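Local structure of putative amidohydrolase/peptidase (Burkholderia cenocepacia, 4WJB) at residues D250-V253 and G254-R257; D411-L414 and R415-Q419. The protein is a putative zinc-dependent amidohydrolase of the peptidase M20 family that probably hydrolyses carbon-nitrogen bonds other than peptide bonds. All coordinates share one frame; numbering follows the deposited sequence.

Contact 1. Residues D250-V253 and G254-R257; sequences DALV and GAAR
V253 turns CG1 anti to its backbone N (chi1 173°), and R257, one helical turn on, sets CG beside its own N (chi1 -64°) and runs extended to NE; together these torsions bring the arginine shaft back across V253. The two side chains meet at an oblique angle, with V253 CG1 3.9 Å from R257 NE. Nearer the backbone, R257 CG lies 3.3 Å from V253 O, the same carbonyl that accepts from R257 N at 3.0 Å. In the first turn of helix 251-268 the opening bond, G254 N to D250 O, is weak at 3.4 Å, whereas the later ones are of ordinary length, A256 N donating to L252 O at 2.9 Å. Ahead of it, D250 is the N-cap. Its OD1 takes up V253 N at 3.1 Å from well above the carboxylate plane and, weakly, L252 N, two amides ahead of the regular i to i+4 bonding. Behind the helix, L252 packs on P291 and A255 on C294, both of strand 289-302. On the dimer side A256 meets I259 of the second subunit, and R257 NH2 forms a salt bridge with E263 of that subunit. R257 NE, by contrast, is buried without a polar partner. The chemistry thus divides the turn: a carboxylate secures its start, small residues line its middle, and an arginine carries its charge across the dimer interface.

Contact 2. Residues D411-L414 and R415-Q419; sequences DVLL and RAVLQ
Five successive i to i+4 bonds carry regular alpha-helical geometry through 411-419, the shortest running from V417 N to L413 O (2.8 Å, N-H...O angle 166°). L413 and V417, an i, i+4 pair one turn apart, make the side-chain contact of this turn. L413 has CG anti to its N (chi1 -179°), and its CD1 comes within 3.8 Å of V417 CG2, the two chains lying at a slant to each other. That same CG2, placed beside its own backbone N, also presses on L413 O at 3.2 Å. L414 and L418 form the next such pair, where L418 CB rests 3.2 Å from L414 O while its N bonds to that oxygen. These leucines pack against V118 and L122 of helix 109-124, and L413 and V417 reach T93 and V91 of strand 91-96. The polar residues lie elsewhere on the helix. R415 holds CG beside its backbone N (chi1 -59°), 3.3 Å from D411 O, the acceptor of its amide; beyond CG the chain bends twice, and the residue packs on A354 and S357 of helix 345-357. D411 OD1 and R415 NH2, though oppositely charged, stay 6.1 Å apart. D411 instead forms a salt bridge with R18 and accepts from V19 N. Leucines and V417 thus hold the helix to the core through apolar packing, while its buried carboxylate ties down the N-terminal segment.

In the fold
Contacts 1 and 2 lie on opposite sides of the chain's centre, with their own centres 53 Å apart and their nearest atoms about 42 Å apart, so neither touches the other. They sample the two parts of an M20 enzyme. Contact 1 belongs to the dimerisation domain and faces the second subunit, away from the annotated sites. Contact 2 lies in the zinc-binding domain, where no other chain reaches it. There the side chain of L413 is about 10 Å from that of H203, which with H96 and D107 binds the zinc ion; residues 411-419 thus lie near the metal site and contribute no ligand to it.

Contact 1. Residues D250-V253 and G254-R257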
loop_
_atom_site.group_PDB
_atom_site.type_symbol
_atom_site.label_atom_id
_atom_site.label_comp_id
_atom_site.label_asym_id
_atom_site.label_seq_id
_atom_site.Cartn_x
_atom_site.Cartn_y
_atom_site.Cartn_z
ATOM N N ASP A 250 -13.214 8.012 2.086
ATOM C CA ASP A 250 -11.998 7.243 2.317
ATOM C C ASP A 250 -11.725 6.281 1.165
ATOM O O ASP A 250 -12.427 5.285 0.996
ATOM C CB ASP A 250 -12.108 6.479 3.642
ATOM C CG ASP A 250 -10.774 5.925 4.119
ATOM O OD1 ASP A 250 -9.970 5.461 3.277
ATOM O OD2 ASP A 250 -10.544 5.928 5.348
ATOM N N ALA A 251 -10.690 6.586 0.387
ATOM C CA ALA A 251 -10.320 5.774 -0.771
ATOM C C ALA A 251 -9.764 4.407 -0.378
ATOM O O ALA A 251 -9.901 3.433 -1.125
ATOM C CB ALA A 251 -9.309 6.523 -1.632
ATOM N N LEU A 252 -9.133 4.326 0.789
ATOM C CA LEU A 252 -8.541 3.060 1.220
ATOM C C LEU A 252 -9.606 2.070 1.682
ATOM O O LEU A 252 -9.465 0.863 1.486
ATOM C CB LEU A 252 -7.515 3.289 2.331
ATOM C CG LEU A 252 -6.791 2.038 2.837
ATOM C CD1 LEU A 252 -6.170 1.248 1.682
ATOM C CD2 LEU A 252 -5.730 2.415 3.845
ATOM N N VAL A 253 -10.674 2.573 2.291
ATOM C CA VAL A 253 -11.770 1.701 2.699
ATOM C C VAL A 253 -12.463 1.143 1.457
ATOM O O VAL A 253 -12.845 -0.026 1.418
ATOM C CB VAL A 253 -12.796 2.429 3.591
ATOM C CG1 VAL A 253 -14.003 1.533 3.838
ATOM C CG2 VAL A 253 -12.156 2.841 4.916
ATOM N N GLY A 254 -12.599 1.982 0.434
ATOM C CA GLY A 254 -13.144 1.546 -0.837
ATOM C C GLY A 254 -12.318 0.421 -1.430
ATOM O O GLY A 254 -12.862 -0.578 -1.899
ATOM N N ALA A 255 -10.999 0.586 -1.397
ATOM C CA ALA A 255 -10.080 -0.423 -1.896
ATOM C C ALA A 255 -10.217 -1.714 -1.097
ATOM O O ALA A 255 -10.238 -2.799 -1.670
ATOM C CB ALA A 255 -8.651 0.088 -1.847
ATOM N N ALA A 256 -10.325 -1.585 0.224
ATOM C CA ALA A 256 -10.495 -2.741 1.101
ATOM C C ALA A 256 -11.711 -3.562 0.695
ATOM O O ALA A 256 -11.645 -4.790 0.622
ATOM C CB ALA A 256 -10.618 -2.296 2.550
ATOM N N ARG A 257 -12.819 -2.876 0.427
ATOM C CA ARG A 257 -14.029 -3.535 -0.044
ATOM C C ARG A 257 -13.770 -4.320 -1.330
ATOM O O ARG A 257 -14.258 -5.436 -1.486
ATOM C CB ARG A 257 -15.144 -2.512 -0.274
ATOM C CG ARG A 257 -15.613 -1.800 0.978
ATOM C CD ARG A 257 -16.645 -0.727 0.636
ATOM N NE ARG A 257 -17.016 0.074 1.801
ATOM C CZ ARG A 257 -18.133 -0.095 2.502
ATOM N NH1 ARG A 257 -19.000 -1.042 2.158
ATOM N NH2 ARG A 257 -18.388 0.684 3.546
#

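Contact 2. Residues D411-L414 and R415-Q419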
loop_
_atom_site.group_PDB
_atom_site.type_symbol
_atom_site.label_atom_id
_atom_site.label_comp_id
_atom_site.label_asym_id
_atom_site.label_seq_id
_atom_site.Cartn_x
_atom_site.Cartn_y
_atom_site.Cartn_z
ATOM N N ASP A 411 8.494 -42.070 -16.931
ATOM C CA ASP A 411 7.784 -43.260 -17.392
ATOM C C ASP A 411 6.523 -42.891 -18.175
ATOM O O ASP A 411 6.224 -43.500 -19.205
ATOM C CB ASP A 411 7.423 -44.161 -16.211
ATOM C CG ASP A 411 8.334 -45.368 -16.093
ATOM O OD1 ASP A 411 8.818 -45.861 -17.135
ATOM O OD2 ASP A 411 8.554 -45.832 -14.957
ATOM N N VAL A 412 5.789 -41.896 -17.680
ATOM C CA VAL A 412 4.602 -41.400 -18.370
ATOM C C VAL A 412 4.986 -40.780 -19.719
ATOM O O VAL A 412 4.334 -41.039 -20.732
ATOM C CB VAL A 412 3.838 -40.359 -17.511
ATOM C CG1 VAL A 412 2.700 -39.735 -18.308
ATOM C CG2 VAL A 412 3.308 -41.011 -16.235
ATOM N N LEU A 413 6.051 -39.977 -19.732
ATOM C CA LEU A 413 6.551 -39.376 -20.972
ATOM C C LEU A 413 6.940 -40.447 -21.989
ATOM O O LEU A 413 6.627 -40.339 -23.176
ATOM C CB LEU A 413 7.766 -38.477 -20.705
ATOM C CG LEU A 413 8.299 -37.811 -21.986
ATOM C CD1 LEU A 413 7.290 -36.772 -22.489
ATOM C CD2 LEU A 413 9.674 -37.182 -21.799
ATOM N N LEU A 414 7.637 -41.470 -21.513
ATOM C CA LEU A 414 8.034 -42.590 -22.361
ATOM C C LEU A 414 6.830 -43.226 -23.052
ATOM O O LEU A 414 6.840 -43.423 -24.263
ATOM C CB LEU A 414 8.784 -43.637 -21.537
ATOM C CG LEU A 414 9.049 -44.980 -22.227
ATOM C CD1 LEU A 414 9.885 -44.806 -23.496
ATOM C CD2 LEU A 414 9.712 -45.967 -21.269
ATOM N N ARG A 415 5.789 -43.535 -22.287
ATOM C CA ARG A 415 4.621 -44.203 -22.856
ATOM C C ARG A 415 3.818 -43.292 -23.771
ATOM O O ARG A 415 3.303 -43.734 -24.791
ATOM C CB ARG A 415 3.724 -44.751 -21.744
ATOM C CG ARG A 415 4.434 -45.740 -20.847
ATOM C CD ARG A 415 4.223 -47.169 -21.331
ATOM N NE ARG A 415 3.103 -47.794 -20.629
ATOM C CZ ARG A 415 3.222 -48.811 -19.777
ATOM N NH1 ARG A 415 2.144 -49.291 -19.176
ATOM N NH2 ARG A 415 4.409 -49.359 -19.529
ATOM N N ALA A 416 3.698 -42.023 -23.389
ATOM C CA ALA A 416 3.012 -41.036 -24.215
ATOM C C ALA A 416 3.718 -40.847 -25.559
ATOM O O ALA A 416 3.082 -40.879 -26.616
ATOM C CB ALA A 416 2.912 -39.704 -23.477
ATOM N N VAL A 417 5.031 -40.637 -25.505
ATOM C CA VAL A 417 5.827 -40.422 -26.708
ATOM C C VAL A 417 5.779 -41.657 -27.588
ATOM O O VAL A 417 5.602 -41.564 -28.807
ATOM C CB VAL A 417 7.292 -40.082 -26.368
ATOM C CG1 VAL A 417 8.183 -40.225 -27.603
ATOM C CG2 VAL A 417 7.379 -38.680 -25.786
ATOM N N LEU A 418 5.916 -42.817 -26.957
ATOM C CA LEU A 418 5.872 -44.082 -27.673
ATOM C C LEU A 418 4.547 -44.249 -28.416
ATOM O O LEU A 418 4.543 -44.552 -29.603
ATOM C CB LEU A 418 6.086 -45.250 -26.716
ATOM C CG LEU A 418 6.083 -46.624 -27.380
ATOM C CD1 LEU A 418 7.105 -46.668 -28.510
ATOM C CD2 LEU A 418 6.353 -47.715 -26.359
ATOM N N GLN A 419 3.429 -44.027 -27.726
ATOM C CA GLN A 419 2.117 -44.188 -28.353
ATOM C C GLN A 419 1.943 -43.263 -29.561
ATOM O O GLN A 419 1.473 -43.690 -30.616
ATOM C CB GLN A 419 0.992 -43.934 -27.343
ATOM C CG GLN A 419 -0.395 -44.033 -27.959
ATOM C CD GLN A 419 -1.508 -43.806 -26.959
ATOM O OE1 GLN A 419 -1.322 -43.967 -25.754
ATOM N NE2 GLN A 419 -2.677 -43.422 -27.457
#